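Long-range contacts in tryptophanyl-tRNA synthetase (Aeropyrum pernix, PDB 3A04), which catalyses the ATP-dependent attachment of L-tryptophan to its cognate tRNA, releasing AMP and diphosphate: residues A39-S44 / I95-N100; I51-R56 / Y245-P250; V71-G76 / H209-V214; F83-K88 / S264-T269. One frame throughout, in Å; residues are numbered along the deposited sequence.

Interaction 1. Residues A39-S44 / I95-N100; sequences AGMEPS and IYLQKN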
loop_
_atom_site.group_PDB
_atom_site.type_symbol
_atom_site.label_atom_id
_atom_site.label_comp_id
_atom_site.label_asym_id
_atom_site.label_seq_id
_atom_site.Cartn_x
_atom_site.Cartn_y
_atom_site.Cartn_z
ATOM N N ALA A 39 -18.286 15.697 -30.483
ATOM C CA ALA A 39 -18.539 15.929 -29.045
ATOM C C ALA A 39 -18.921 17.400 -28.682
ATOM O O ALA A 39 -19.153 17.721 -27.498
ATOM C CB ALA A 39 -17.376 15.368 -28.156
ATOM N N GLY A 40 -19.046 18.275 -29.694
ATOM C CA GLY A 40 -19.468 19.652 -29.425
ATOM C C GLY A 40 -18.358 20.514 -28.796
ATOM O O GLY A 40 -18.652 21.386 -28.037
ATOM N N MET A 41 -17.098 20.281 -29.166
ATOM C CA MET A 41 -15.944 20.878 -28.508
ATOM C C MET A 41 -15.122 21.518 -29.610
ATOM O O MET A 41 -14.965 20.915 -30.654
ATOM C CB MET A 41 -15.115 19.787 -27.766
ATOM C CG MET A 41 -15.833 19.196 -26.533
ATOM S SD MET A 41 -14.864 17.866 -25.757
ATOM C CE MET A 41 -13.284 18.711 -25.337
ATOM N N GLU A 42 -14.607 22.725 -29.378
ATOM C CA GLU A 42 -13.610 23.318 -30.278
ATOM C C GLU A 42 -12.221 23.223 -29.644
ATOM O O GLU A 42 -12.118 23.331 -28.416
ATOM C CB GLU A 42 -13.942 24.795 -30.544
ATOM C CG GLU A 42 -15.180 24.997 -31.413
ATOM C CD GLU A 42 -14.984 24.582 -32.897
ATOM O OE1 GLU A 42 -13.872 24.749 -33.474
ATOM O OE2 GLU A 42 -15.961 24.067 -33.495
ATOM N N PRO A 43 -11.178 23.001 -30.470
ATOM C CA PRO A 43 -9.880 22.811 -29.888
ATOM C C PRO A 43 -9.478 24.075 -29.093
ATOM O O PRO A 43 -9.808 25.218 -29.496
ATOM C CB PRO A 43 -8.950 22.632 -31.091
ATOM C CG PRO A 43 -9.880 22.372 -32.308
ATOM C CD PRO A 43 -11.182 22.948 -31.957
ATOM N N SER A 44 -8.758 23.845 -28.000
ATOM C CA SER A 44 -8.120 24.925 -27.206
ATOM C C SER A 44 -6.943 25.498 -27.973
ATOM O O SER A 44 -6.476 24.874 -28.939
ATOM C CB SER A 44 -7.596 24.258 -25.926
ATOM O OG SER A 44 -6.463 23.443 -26.237
ATOM N N ILE A 95 -8.785 23.007 -17.022
ATOM C CA ILE A 95 -9.894 23.986 -17.053
ATOM C C ILE A 95 -10.597 23.901 -18.377
ATOM O O ILE A 95 -11.808 23.920 -18.458
ATOM C CB ILE A 95 -9.341 25.463 -16.849
ATOM C CG1 ILE A 95 -8.843 25.554 -15.384
ATOM C CG2 ILE A 95 -10.418 26.521 -17.136
ATOM C CD1 ILE A 95 -8.053 26.860 -15.017
ATOM N N TYR A 96 -9.852 23.804 -19.443
ATOM C CA TYR A 96 -10.532 23.631 -20.737
ATOM C C TYR A 96 -11.501 22.404 -20.686
ATOM O O TYR A 96 -12.682 22.470 -21.050
ATOM C CB TYR A 96 -9.434 23.434 -21.840
ATOM C CG TYR A 96 -10.012 22.909 -23.144
ATOM C CD1 TYR A 96 -10.625 23.786 -24.070
ATOM C CD2 TYR A 96 -9.921 21.514 -23.474
ATOM C CE1 TYR A 96 -11.162 23.292 -25.302
ATOM C CE2 TYR A 96 -10.505 21.026 -24.671
ATOM C CZ TYR A 96 -11.104 21.934 -25.592
ATOM O OH TYR A 96 -11.691 21.456 -26.793
ATOM N N LEU A 97 -10.965 21.255 -20.274
ATOM C CA LEU A 97 -11.810 20.069 -20.246
ATOM C C LEU A 97 -12.957 20.295 -19.282
ATOM O O LEU A 97 -14.041 19.909 -19.594
ATOM C CB LEU A 97 -10.961 18.804 -19.877
ATOM C CG LEU A 97 -9.840 18.549 -20.937
ATOM C CD1 LEU A 97 -8.820 17.540 -20.408
ATOM C CD2 LEU A 97 -10.449 17.923 -22.248
ATOM N N GLN A 98 -12.737 20.924 -18.127
ATOM C CA GLN A 98 -13.839 21.115 -17.196
ATOM C C GLN A 98 -14.957 21.974 -17.827
ATOM O O GLN A 98 -16.149 21.652 -17.670
ATOM C CB GLN A 98 -13.365 21.793 -15.926
ATOM C CG GLN A 98 -14.435 21.947 -14.841
ATOM C CD GLN A 98 -13.794 22.296 -13.531
ATOM O OE1 GLN A 98 -13.333 23.408 -13.346
ATOM N NE2 GLN A 98 -13.736 21.338 -12.597
ATOM N N LYS A 99 -14.590 23.088 -18.466
ATOM C CA LYS A 99 -15.640 23.893 -19.130
ATOM C C LYS A 99 -16.351 23.096 -20.228
ATOM O O LYS A 99 -17.403 23.500 -20.641
ATOM C CB LYS A 99 -15.028 25.135 -19.814
ATOM C CG LYS A 99 -14.419 26.110 -18.812
ATOM C CD LYS A 99 -13.650 27.205 -19.561
ATOM C CE LYS A 99 -13.347 28.394 -18.603
ATOM N NZ LYS A 99 -12.272 29.279 -19.276
ATOM N N ASN A 100 -15.704 22.084 -20.803
ATOM C CA ASN A 100 -16.402 21.243 -21.838
ATOM C C ASN A 100 -17.053 19.979 -21.235
ATOM O O ASN A 100 -17.386 19.046 -21.924
ATOM C CB ASN A 100 -15.437 20.926 -22.966
ATOM C CG ASN A 100 -15.171 22.128 -23.816
ATOM O OD1 ASN A 100 -15.981 22.442 -24.700
ATOM N ND2 ASN A 100 -14.083 22.854 -23.535
HETATM O O HOH W 1 -18.318 21.725 -24.905
HETATM O O HOH W 2 -15.690 23.871 -26.869
#

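Interaction 2. Residues I51-R56 / Y245-P250; sequences IIFGHR and YHKLQP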
loop_
_atom_site.group_PDB
_atom_site.type_symbol
_atom_site.label_atom_id
_atom_site.label_comp_id
_atom_site.label_asym_id
_atom_site.label_seq_id
_atom_site.Cartn_x
_atom_site.Cartn_y
_atom_site.Cartn_z
ATOM N N ILE A 51 0.928 22.306 -29.299
ATOM C CA ILE A 51 1.660 22.052 -28.033
ATOM C C ILE A 51 1.100 20.731 -27.448
ATOM O O ILE A 51 1.827 19.909 -26.915
ATOM C CB ILE A 51 1.431 23.218 -27.029
ATOM C CG1 ILE A 51 2.214 24.442 -27.583
ATOM C CG2 ILE A 51 1.899 22.805 -25.544
ATOM C CD1 ILE A 51 1.817 25.823 -26.966
ATOM N N ILE A 52 -0.192 20.565 -27.541
ATOM C CA ILE A 52 -0.778 19.220 -27.355
ATOM C C ILE A 52 -0.665 18.475 -28.679
ATOM O O ILE A 52 -1.435 18.705 -29.587
ATOM C CB ILE A 52 -2.193 19.361 -26.902
ATOM C CG1 ILE A 52 -2.185 20.057 -25.496
ATOM C CG2 ILE A 52 -2.839 17.958 -26.681
ATOM C CD1 ILE A 52 -3.587 20.334 -25.111
ATOM N N PHE A 53 0.332 17.622 -28.795
ATOM C CA PHE A 53 0.693 17.087 -30.128
ATOM C C PHE A 53 0.244 15.606 -30.361
ATOM O O PHE A 53 0.241 15.109 -31.517
ATOM C CB PHE A 53 2.184 17.146 -30.310
ATOM C CG PHE A 53 2.954 16.271 -29.378
ATOM C CD1 PHE A 53 3.214 14.917 -29.697
ATOM C CD2 PHE A 53 3.449 16.789 -28.183
ATOM C CE1 PHE A 53 3.969 14.123 -28.819
ATOM C CE2 PHE A 53 4.185 16.032 -27.336
ATOM C CZ PHE A 53 4.464 14.678 -27.640
ATOM N N GLY A 54 -0.132 14.915 -29.262
ATOM C CA GLY A 54 -0.353 13.470 -29.331
ATOM C C GLY A 54 -1.539 13.040 -28.495
ATOM O O GLY A 54 -2.011 13.807 -27.595
ATOM N N HIS A 55 -2.036 11.814 -28.768
ATOM C CA HIS A 55 -3.058 11.226 -27.867
ATOM C C HIS A 55 -2.935 9.697 -27.962
ATOM O O HIS A 55 -2.357 9.167 -28.935
ATOM C CB HIS A 55 -4.493 11.627 -28.238
ATOM C CG HIS A 55 -5.077 10.756 -29.311
ATOM N ND1 HIS A 55 -5.923 9.701 -29.038
ATOM C CD2 HIS A 55 -4.912 10.770 -30.669
ATOM C CE1 HIS A 55 -6.254 9.095 -30.175
ATOM N NE2 HIS A 55 -5.643 9.717 -31.177
ATOM N N ARG A 56 -3.438 9.015 -26.942
ATOM C CA ARG A 56 -3.666 7.565 -27.074
ATOM C C ARG A 56 -5.046 7.295 -26.513
ATOM O O ARG A 56 -5.320 7.627 -25.347
ATOM C CB ARG A 56 -2.577 6.771 -26.373
ATOM C CG ARG A 56 -2.802 5.195 -26.524
ATOM C CD ARG A 56 -1.597 4.473 -25.994
ATOM N NE ARG A 56 -1.317 4.802 -24.573
ATOM C CZ ARG A 56 -0.100 4.964 -24.077
ATOM N NH1 ARG A 56 0.978 4.767 -24.836
ATOM N NH2 ARG A 56 0.066 5.299 -22.784
ATOM N N TYR A 245 -0.822 14.332 -24.991
ATOM C CA TYR A 245 0.638 14.491 -24.826
ATOM C C TYR A 245 1.025 15.899 -25.175
ATOM O O TYR A 245 0.618 16.392 -26.236
ATOM C CB TYR A 245 1.504 13.511 -25.675
ATOM C CG TYR A 245 1.292 12.123 -25.233
ATOM C CD1 TYR A 245 0.243 11.379 -25.771
ATOM C CD2 TYR A 245 2.105 11.552 -24.247
ATOM C CE1 TYR A 245 -0.035 10.069 -25.339
ATOM C CE2 TYR A 245 1.842 10.218 -23.815
ATOM C CZ TYR A 245 0.801 9.501 -24.400
ATOM O OH TYR A 245 0.483 8.226 -23.962
ATOM N N HIS A 246 1.714 16.564 -24.239
ATOM C CA HIS A 246 2.101 17.941 -24.491
ATOM C C HIS A 246 3.633 18.043 -24.568
ATOM O O HIS A 246 4.337 17.270 -23.939
ATOM C CB HIS A 246 1.483 18.904 -23.448
ATOM C CG HIS A 246 1.771 18.528 -22.018
ATOM N ND1 HIS A 246 0.777 18.300 -21.102
ATOM C CD2 HIS A 246 2.933 18.336 -21.359
ATOM C CE1 HIS A 246 1.306 17.969 -19.940
ATOM N NE2 HIS A 246 2.618 18.002 -20.058
ATOM N N LYS A 247 4.160 19.001 -25.339
ATOM C CA LYS A 247 5.608 19.275 -25.299
ATOM C C LYS A 247 5.871 20.076 -24.057
ATOM O O LYS A 247 5.118 20.964 -23.755
ATOM C CB LYS A 247 6.024 20.139 -26.494
ATOM C CG LYS A 247 5.485 19.578 -27.841
ATOM C CD LYS A 247 5.381 20.684 -28.898
ATOM C CE LYS A 247 6.587 20.625 -29.815
ATOM N NZ LYS A 247 6.235 21.415 -31.025
ATOM N N LEU A 248 6.908 19.767 -23.327
ATOM C CA LEU A 248 7.227 20.539 -22.124
ATOM C C LEU A 248 7.794 21.951 -22.489
ATOM O O LEU A 248 8.595 22.102 -23.425
ATOM C CB LEU A 248 8.268 19.780 -21.302
ATOM C CG LEU A 248 7.913 18.396 -20.666
ATOM C CD1 LEU A 248 7.488 17.406 -21.741
ATOM C CD2 LEU A 248 9.141 17.810 -19.906
ATOM N N GLN A 249 7.397 22.949 -21.727
ATOM C CA GLN A 249 7.925 24.267 -21.906
ATOM C C GLN A 249 9.302 24.287 -21.266
ATOM O O GLN A 249 9.475 23.873 -20.122
ATOM C CB GLN A 249 7.041 25.325 -21.225
ATOM C CG GLN A 249 7.475 26.804 -21.587
ATOM C CD GLN A 249 6.647 27.873 -20.851
ATOM O OE1 GLN A 249 5.723 27.533 -20.097
ATOM N NE2 GLN A 249 7.036 29.164 -20.986
ATOM N N PRO A 250 10.288 24.763 -22.020
ATOM C CA PRO A 250 11.619 24.885 -21.449
ATOM C C PRO A 250 11.624 26.026 -20.424
ATOM O O PRO A 250 10.752 26.918 -20.470
ATOM C CB PRO A 250 12.492 25.183 -22.659
ATOM C CG PRO A 250 11.554 25.770 -23.689
ATOM C CD PRO A 250 10.159 25.377 -23.339
#

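Interaction 3. Residues V71-G76 / H209-V214; sequences VAVLTG and HVVVPV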
loop_
_atom_site.group_PDB
_atom_site.type_symbol
_atom_site.label_atom_id
_atom_site.label_comp_id
_atom_site.label_asym_id
_atom_site.label_seq_id
_atom_site.Cartn_x
_atom_site.Cartn_y
_atom_site.Cartn_z
ATOM N N VAL A 71 -17.577 11.908 -18.669
ATOM C CA VAL A 71 -16.139 11.493 -18.853
ATOM C C VAL A 71 -15.263 12.305 -17.881
ATOM O O VAL A 71 -15.744 13.306 -17.365
ATOM C CB VAL A 71 -15.608 11.604 -20.280
ATOM C CG1 VAL A 71 -16.262 10.560 -21.163
ATOM C CG2 VAL A 71 -15.794 13.060 -20.953
ATOM N N ALA A 72 -14.033 11.864 -17.624
ATOM C CA ALA A 72 -13.212 12.472 -16.570
ATOM C C ALA A 72 -11.788 12.718 -17.041
ATOM O O ALA A 72 -11.313 12.105 -17.988
ATOM C CB ALA A 72 -13.199 11.596 -15.260
ATOM N N VAL A 73 -11.129 13.656 -16.379
ATOM C CA VAL A 73 -9.712 13.841 -16.555
ATOM C C VAL A 73 -9.123 13.806 -15.165
ATOM O O VAL A 73 -9.767 14.282 -14.187
ATOM C CB VAL A 73 -9.378 15.215 -17.316
ATOM C CG1 VAL A 73 -9.999 16.438 -16.606
ATOM C CG2 VAL A 73 -7.845 15.376 -17.414
ATOM N N LEU A 74 -7.905 13.261 -15.050
ATOM C CA LEU A 74 -7.268 13.090 -13.778
ATOM C C LEU A 74 -5.824 13.537 -13.919
ATOM O O LEU A 74 -5.176 13.211 -14.943
ATOM C CB LEU A 74 -7.326 11.558 -13.381
ATOM C CG LEU A 74 -6.492 11.498 -12.080
ATOM C CD1 LEU A 74 -7.140 11.248 -10.767
ATOM C CD2 LEU A 74 -5.072 10.808 -12.224
ATOM N N THR A 75 -5.272 14.262 -12.933
ATOM C CA THR A 75 -3.827 14.377 -12.910
ATOM C C THR A 75 -3.387 14.457 -11.453
ATOM O O THR A 75 -4.224 14.643 -10.543
ATOM C CB THR A 75 -3.369 15.715 -13.672
ATOM O OG1 THR A 75 -1.944 15.733 -13.745
ATOM C CG2 THR A 75 -3.833 16.938 -12.844
ATOM N N GLY A 76 -2.089 14.339 -11.197
ATOM C CA GLY A 76 -1.578 14.487 -9.862
ATOM C C GLY A 76 -0.515 15.568 -9.760
ATOM O O GLY A 76 0.196 15.827 -10.751
ATOM N N HIS A 209 -14.303 6.171 -18.380
ATOM C CA HIS A 209 -13.558 6.811 -19.459
ATOM C C HIS A 209 -12.764 8.017 -18.859
ATOM O O HIS A 209 -13.370 9.039 -18.516
ATOM C CB HIS A 209 -14.570 7.254 -20.480
ATOM C CG HIS A 209 -15.406 6.122 -20.995
ATOM N ND1 HIS A 209 -14.858 5.149 -21.800
ATOM C CD2 HIS A 209 -16.690 5.747 -20.767
ATOM C CE1 HIS A 209 -15.766 4.222 -22.065
ATOM N NE2 HIS A 209 -16.872 4.539 -21.432
ATOM N N VAL A 210 -11.453 7.868 -18.737
ATOM C CA VAL A 210 -10.629 8.882 -18.052
ATOM C C VAL A 210 -9.476 9.226 -18.967
ATOM O O VAL A 210 -8.880 8.342 -19.561
ATOM C CB VAL A 210 -9.926 8.287 -16.798
ATOM C CG1 VAL A 210 -9.239 9.457 -15.945
ATOM C CG2 VAL A 210 -10.886 7.557 -15.987
ATOM N N VAL A 211 -9.109 10.510 -19.042
ATOM C CA VAL A 211 -7.963 10.870 -19.855
ATOM C C VAL A 211 -6.950 11.497 -18.910
ATOM O O VAL A 211 -7.318 12.111 -17.898
ATOM C CB VAL A 211 -8.372 11.843 -21.048
ATOM C CG1 VAL A 211 -9.068 13.232 -20.514
ATOM C CG2 VAL A 211 -7.134 12.103 -21.979
ATOM N N VAL A 212 -5.660 11.280 -19.165
ATOM C CA VAL A 212 -4.612 11.834 -18.309
ATOM C C VAL A 212 -3.702 12.676 -19.203
ATOM O O VAL A 212 -3.106 12.137 -20.195
ATOM C CB VAL A 212 -3.775 10.704 -17.718
ATOM C CG1 VAL A 212 -2.694 11.213 -16.701
ATOM C CG2 VAL A 212 -4.718 9.625 -16.981
ATOM N N PRO A 213 -3.538 13.993 -18.878
ATOM C CA PRO A 213 -2.650 14.766 -19.740
ATOM C C PRO A 213 -1.219 14.678 -19.267
ATOM O O PRO A 213 -0.956 14.932 -18.089
ATOM C CB PRO A 213 -3.189 16.197 -19.602
ATOM C CG PRO A 213 -3.770 16.293 -18.181
ATOM C CD PRO A 213 -4.285 14.830 -17.917
ATOM N N VAL A 214 -0.278 14.349 -20.143
ATOM C CA VAL A 214 1.089 14.096 -19.676
ATOM C C VAL A 214 2.116 14.569 -20.722
ATOM O O VAL A 214 1.735 14.916 -21.848
ATOM C CB VAL A 214 1.420 12.586 -19.455
ATOM C CG1 VAL A 214 0.629 11.938 -18.319
ATOM C CG2 VAL A 214 1.205 11.786 -20.706
HETATM O O HOH W 3 -0.956 14.025 -15.546
#

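Interaction 4. Residues F83-K88 / S264-T269; sequences FHFGHK and STIFLT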
loop_
_atom_site.group_PDB
_atom_site.type_symbol
_atom_site.label_atom_id
_atom_site.label_comp_id
_atom_site.label_asym_id
_atom_site.label_seq_id
_atom_site.Cartn_x
_atom_site.Cartn_y
_atom_site.Cartn_z
ATOM N N PHE A 83 4.264 26.765 -7.013
ATOM C CA PHE A 83 3.520 26.554 -8.244
ATOM C C PHE A 83 4.033 27.489 -9.345
ATOM O O PHE A 83 4.075 28.751 -9.157
ATOM C CB PHE A 83 2.054 26.856 -7.919
ATOM C CG PHE A 83 1.086 26.488 -8.999
ATOM C CD1 PHE A 83 0.851 27.347 -10.051
ATOM C CD2 PHE A 83 0.391 25.261 -8.933
ATOM C CE1 PHE A 83 -0.108 27.045 -11.037
ATOM C CE2 PHE A 83 -0.542 24.967 -9.863
ATOM C CZ PHE A 83 -0.785 25.858 -10.944
ATOM N N HIS A 84 4.360 26.909 -10.508
ATOM C CA HIS A 84 5.013 27.639 -11.570
ATOM C C HIS A 84 4.276 27.478 -12.902
ATOM O O HIS A 84 3.207 26.826 -12.959
ATOM C CB HIS A 84 6.552 27.310 -11.618
ATOM C CG HIS A 84 6.870 25.853 -11.813
ATOM N ND1 HIS A 84 6.299 25.089 -12.814
ATOM C CD2 HIS A 84 7.682 25.011 -11.116
ATOM C CE1 HIS A 84 6.788 23.853 -12.764
ATOM N NE2 HIS A 84 7.654 23.793 -11.767
ATOM N N PHE A 85 4.798 28.086 -13.977
ATOM C CA PHE A 85 4.123 27.987 -15.278
ATOM C C PHE A 85 4.136 26.577 -15.909
ATOM O O PHE A 85 3.342 26.328 -16.789
ATOM C CB PHE A 85 4.747 29.036 -16.256
ATOM C CG PHE A 85 4.111 30.405 -16.075
ATOM C CD1 PHE A 85 4.409 31.203 -14.981
ATOM C CD2 PHE A 85 3.149 30.839 -16.968
ATOM C CE1 PHE A 85 3.730 32.489 -14.838
ATOM C CE2 PHE A 85 2.515 32.015 -16.833
ATOM C CZ PHE A 85 2.794 32.856 -15.757
ATOM N N GLY A 86 5.042 25.704 -15.470
ATOM C CA GLY A 86 4.968 24.257 -15.859
ATOM C C GLY A 86 3.642 23.691 -15.316
ATOM O O GLY A 86 2.882 23.056 -16.012
ATOM N N HIS A 87 3.343 23.975 -14.057
ATOM C CA HIS A 87 2.124 23.474 -13.447
ATOM C C HIS A 87 0.949 24.149 -14.110
ATOM O O HIS A 87 -0.100 23.507 -14.373
ATOM C CB HIS A 87 2.095 23.726 -11.920
ATOM C CG HIS A 87 3.265 23.151 -11.161
ATOM N ND1 HIS A 87 4.172 23.931 -10.459
ATOM C CD2 HIS A 87 3.686 21.870 -11.001
ATOM C CE1 HIS A 87 5.069 23.150 -9.869
ATOM N NE2 HIS A 87 4.752 21.887 -10.130
ATOM N N LYS A 88 1.058 25.456 -14.420
ATOM C CA LYS A 88 -0.086 26.112 -15.017
ATOM C C LYS A 88 -0.530 25.465 -16.326
ATOM O O LYS A 88 -1.745 25.477 -16.630
ATOM C CB LYS A 88 0.214 27.651 -15.245
ATOM C CG LYS A 88 -0.787 28.388 -16.157
ATOM C CD LYS A 88 -0.484 29.944 -16.137
ATOM C CE LYS A 88 -1.417 30.760 -17.076
ATOM N NZ LYS A 88 -1.382 30.152 -18.398
ATOM N N SER A 264 14.891 30.294 -13.530
ATOM C CA SER A 264 14.370 29.943 -14.807
ATOM C C SER A 264 12.924 29.481 -14.809
ATOM O O SER A 264 12.430 28.952 -15.816
ATOM C CB SER A 264 15.281 28.923 -15.463
ATOM O OG SER A 264 16.561 29.523 -15.620
ATOM N N THR A 265 12.254 29.736 -13.677
ATOM C CA THR A 265 10.822 29.539 -13.560
ATOM C C THR A 265 10.189 30.784 -12.901
ATOM O O THR A 265 10.550 31.125 -11.776
ATOM C CB THR A 265 10.496 28.243 -12.678
ATOM O OG1 THR A 265 11.206 28.343 -11.437
ATOM C CG2 THR A 265 11.138 27.009 -13.322
ATOM N N ILE A 266 9.200 31.361 -13.554
ATOM C CA ILE A 266 8.290 32.309 -12.894
ATOM C C ILE A 266 7.270 31.626 -11.996
ATOM O O ILE A 266 6.501 30.779 -12.453
ATOM C CB ILE A 266 7.444 33.093 -13.899
ATOM C CG1 ILE A 266 8.304 33.606 -15.082
ATOM C CG2 ILE A 266 6.487 34.109 -13.129
ATOM C CD1 ILE A 266 9.217 34.722 -14.827
ATOM N N PHE A 267 7.248 31.976 -10.708
ATOM C CA PHE A 267 6.228 31.428 -9.840
ATOM C C PHE A 267 4.991 32.280 -9.915
ATOM O O PHE A 267 5.049 33.546 -10.055
ATOM C CB PHE A 267 6.797 31.328 -8.399
ATOM C CG PHE A 267 7.986 30.419 -8.335
ATOM C CD1 PHE A 267 7.871 29.076 -8.727
ATOM C CD2 PHE A 267 9.223 30.880 -7.917
ATOM C CE1 PHE A 267 8.983 28.210 -8.706
ATOM C CE2 PHE A 267 10.363 30.012 -7.857
ATOM C CZ PHE A 267 10.243 28.698 -8.260
ATOM N N LEU A 268 3.832 31.657 -9.812
ATOM C CA LEU A 268 2.574 32.449 -9.843
ATOM C C LEU A 268 2.454 33.468 -8.694
ATOM O O LEU A 268 1.648 34.421 -8.781
ATOM C CB LEU A 268 1.352 31.555 -9.936
ATOM C CG LEU A 268 1.205 31.414 -11.485
ATOM C CD1 LEU A 268 2.225 30.443 -12.045
ATOM C CD2 LEU A 268 -0.139 31.081 -11.950
ATOM N N THR A 269 3.220 33.237 -7.640
ATOM C CA THR A 269 3.209 34.187 -6.490
ATOM C C THR A 269 4.333 35.253 -6.538
ATOM O O THR A 269 4.455 36.067 -5.607
ATOM C CB THR A 269 3.301 33.401 -5.109
ATOM O OG1 THR A 269 4.478 32.606 -5.148
ATOM C CG2 THR A 269 2.074 32.525 -4.940
HETATM O O HOH W 4 3.669 30.204 -6.957
HETATM O O HOH W 5 7.842 28.546 -14.610
#

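Interaction 1. Residues A39-S44 / I95-N100
The irregular chain 39-44 runs past the last turn of helix 85-99, with Met41 facing Asn100 (CA to CA 6.7 Å) and Ser44 facing Tyr96 (7.0 Å). Tyr96 makes the one direct hydrogen bond between the segments. With its CG anti to the backbone N (chi1 166°), the ring extends to the loop, and its OH donates to Glu42 O over 2.5 Å; the hydroxyl lies well above that carbonyl's plane, while Glu42 O itself sits at the ring edge. Ser44 CB covers one ring face, a CH-pi contact 3.8 Å from the centroid and 21° off the normal. On the opposite face lies Asn100 ND2, held there by its own bond to Tyr96 O, an acceptor shared with Asn100 N. This joins a linker between two helices to the C-terminal end of the helix that begins in the HIGH region: Gly40 ends the preceding helix in a Schellman motif, and Ser44 N-caps the next, its OG accepting from Met47 N. Met41 bends at chi3 so that CE comes within 3.7 Å of Tyr96 CE2. A phenylalanine in place of Tyr96 would probably leave Glu42 O without this donor and the ring less firmly tied to the loop. Two waters complete the polar side, both donating to Asn100 OD1: one also donates to Gly40 O, and the other accepts from Glu42 N.

Interaction 2. Residues I51-R56 / Y245-P250
A classic beta bulge marks this antiparallel pairing of strands 52-56 and 242-246 in the mixed sheet of the class I synthetase: Phe53 and Gly54 together face Tyr245. The register evidence is a non-hydrogen-bonded pair, Ile52 with His246, followed by a hydrogen-bonded pair, Gly54 with Tyr245, one residue out of step. Tyr245 O takes Phe53 N at 2.9 Å, almost in line with the carbonyl bond, and a weak second bond from Gly54 N at 3.4 Å. Tyr245 N returns a bond to Gly54 O, and beyond the bulge Lys247 N donates to Ile51 O. A side chain on Gly54 would be tight against Tyr245 CB, since a modelled beta carbon falls 3.4 Å from it.

Phe53 CG lies between its backbone N and carbonyl carbon (chi1 65°), which swings the ring across the neighbouring strand. Tyr245 CB then lies over one face, a CH-pi contact 4.1 Å from the centroid, while Lys247 N is at the ring edge and Lys247 CG meets CD2 obliquely. Tyr17 packs edge-to-face on the same ring. The Tyr245 ring turns its edge toward Gly54 C, His55 N and Arg56 N. Asp219 joins the polar ends, bridging to Arg56 and hydrogen-bonding to Tyr245. The guanidinium and Tyr245 ring planes are 81° apart, and Tyr245 OH sits over a guanidinium face, 3.2 Å from Arg56 NH2 but at too poor an angle for a hydrogen bond.

Interaction 3. Residues V71-G76 / H209-V214
Ala72 bonds to segment 209-214 through both its backbone polar atoms: its N donates to His209 O at 3.0 Å, and its O accepts from Val211 N at 2.9 Å. Leu74 N then donates to Val211 O at 3.1 Å. Alternation between flanking residues, with Ala72 beside Val210 and Val73 beside Val211, identifies a parallel pair; the short strand axes cross at -38°, a pronounced twist. The carbonyls also receive CA-H...O contacts, from Val210 CA to Ala72 O and from Val73 CA to Val211 O.

Side chains follow the pairing on the face of Val73 and Val211, where Val73 CB meets Val211 CG1 at 3.8 Å. Val73 CG2, anti to the backbone N, reaches Pro213 CD at 3.6 Å, the two side chains crossing at about a right angle. Val210 CG1 rests instead on Leu74 CB. Near the C-terminal end a water links Thr75 OG1 to Pro213 O.

Further out, strand 103-108 bonds to the other edge of 72-77, and Leu94 and Leu97 of helix 85-99 pack on Val73, in the parallel core of the Rossmann-type fold of class I synthetases. His209 ND1 is hydrogen-bonded to Glu239 and NE2 weakly to Glu69, which probably fixes the ring's turn. Pro213 has no N-H to offer, and Leu74 O, with Pro213 CD at 3.5 Å and Val212 CG1 also against it, is buried without a polar partner, so the regular bonding pattern stops there.

Interaction 4. Residues F83-K88 / S264-T269
The loop 264-269 passes the start of helix 85-99 with Phe267 CA only 4.3 Å from His84 CA, and one backbone hydrogen bond joins the two: Leu268 N donates to Phe83 O at 3.0 Å, in the carbonyl plane and nearly straight at 166°. A water donating to Phe83 O also accepts from Thr269 OG1. Leu268 CD1 lies at the edge of the Phe83 ring, 3.9 Å from Phe83 CD1, and the same Leu268 CD1 is 3.7 Å from Phe85 CD1, the Leu268 and Phe85 side chains crossing at about a right angle. Phe85 lies alongside Ile266, CE1 to CG2 3.6 Å, and turns its ring edge to Ile266 O. Were Phe85 reduced to an alanine, a gap beside Ile266 and Leu268 would be likely to open, leaving both without this aromatic neighbour.

His84 to His87 belong to the HIGH region, the ATP-binding signature of class I synthetases, here read as HFGH. They form a capping box: His84 N donates to His87 ND1, in that ring's plane, and Gly86 N makes a weak bond to His84 ND1. His84 CG sits between its backbone N and carbonyl carbon (chi1 58°), bringing the ring against His87, whose CE1 lies over its centre. His84 CB also meets Phe267 CD1 at 3.6 Å.

Around this core, Thr265 OG1 bonds to Ser258 O of the KMSKS region. Helix 121-139 covers Phe83 and Leu268, while helix 334-364 packs on Phe85 and Leu268.

Overall arrangement
The sheet and helix 85-99 connect the four contacts. Interactions 2 and 3, centres 14 Å apart, involve neighbouring strands of one sheet: His246 N lies 2.9 Å from Val214 O, a probable hydrogen bond, and Tyr245 CE2 packs on Val214 CG2. Interactions 1 and 4 use opposite ends of helix 85-99, with centres 24 Å apart; Leu97 CD1 touches Val73 CG2 at 3.8 Å, linking interaction 1 to interaction 3. Interaction 4 joins the HIGH segment to the loop following KMSKS, consistent with a place beside the ATP site of class I synthetases, and meets interaction 2 where Gln249 OE1 approaches Phe85 CB. The iron-sulfur cluster is about 13 Å from the Ile266 side chain; a cadmium ion lies about 5 Å from that of Lys247.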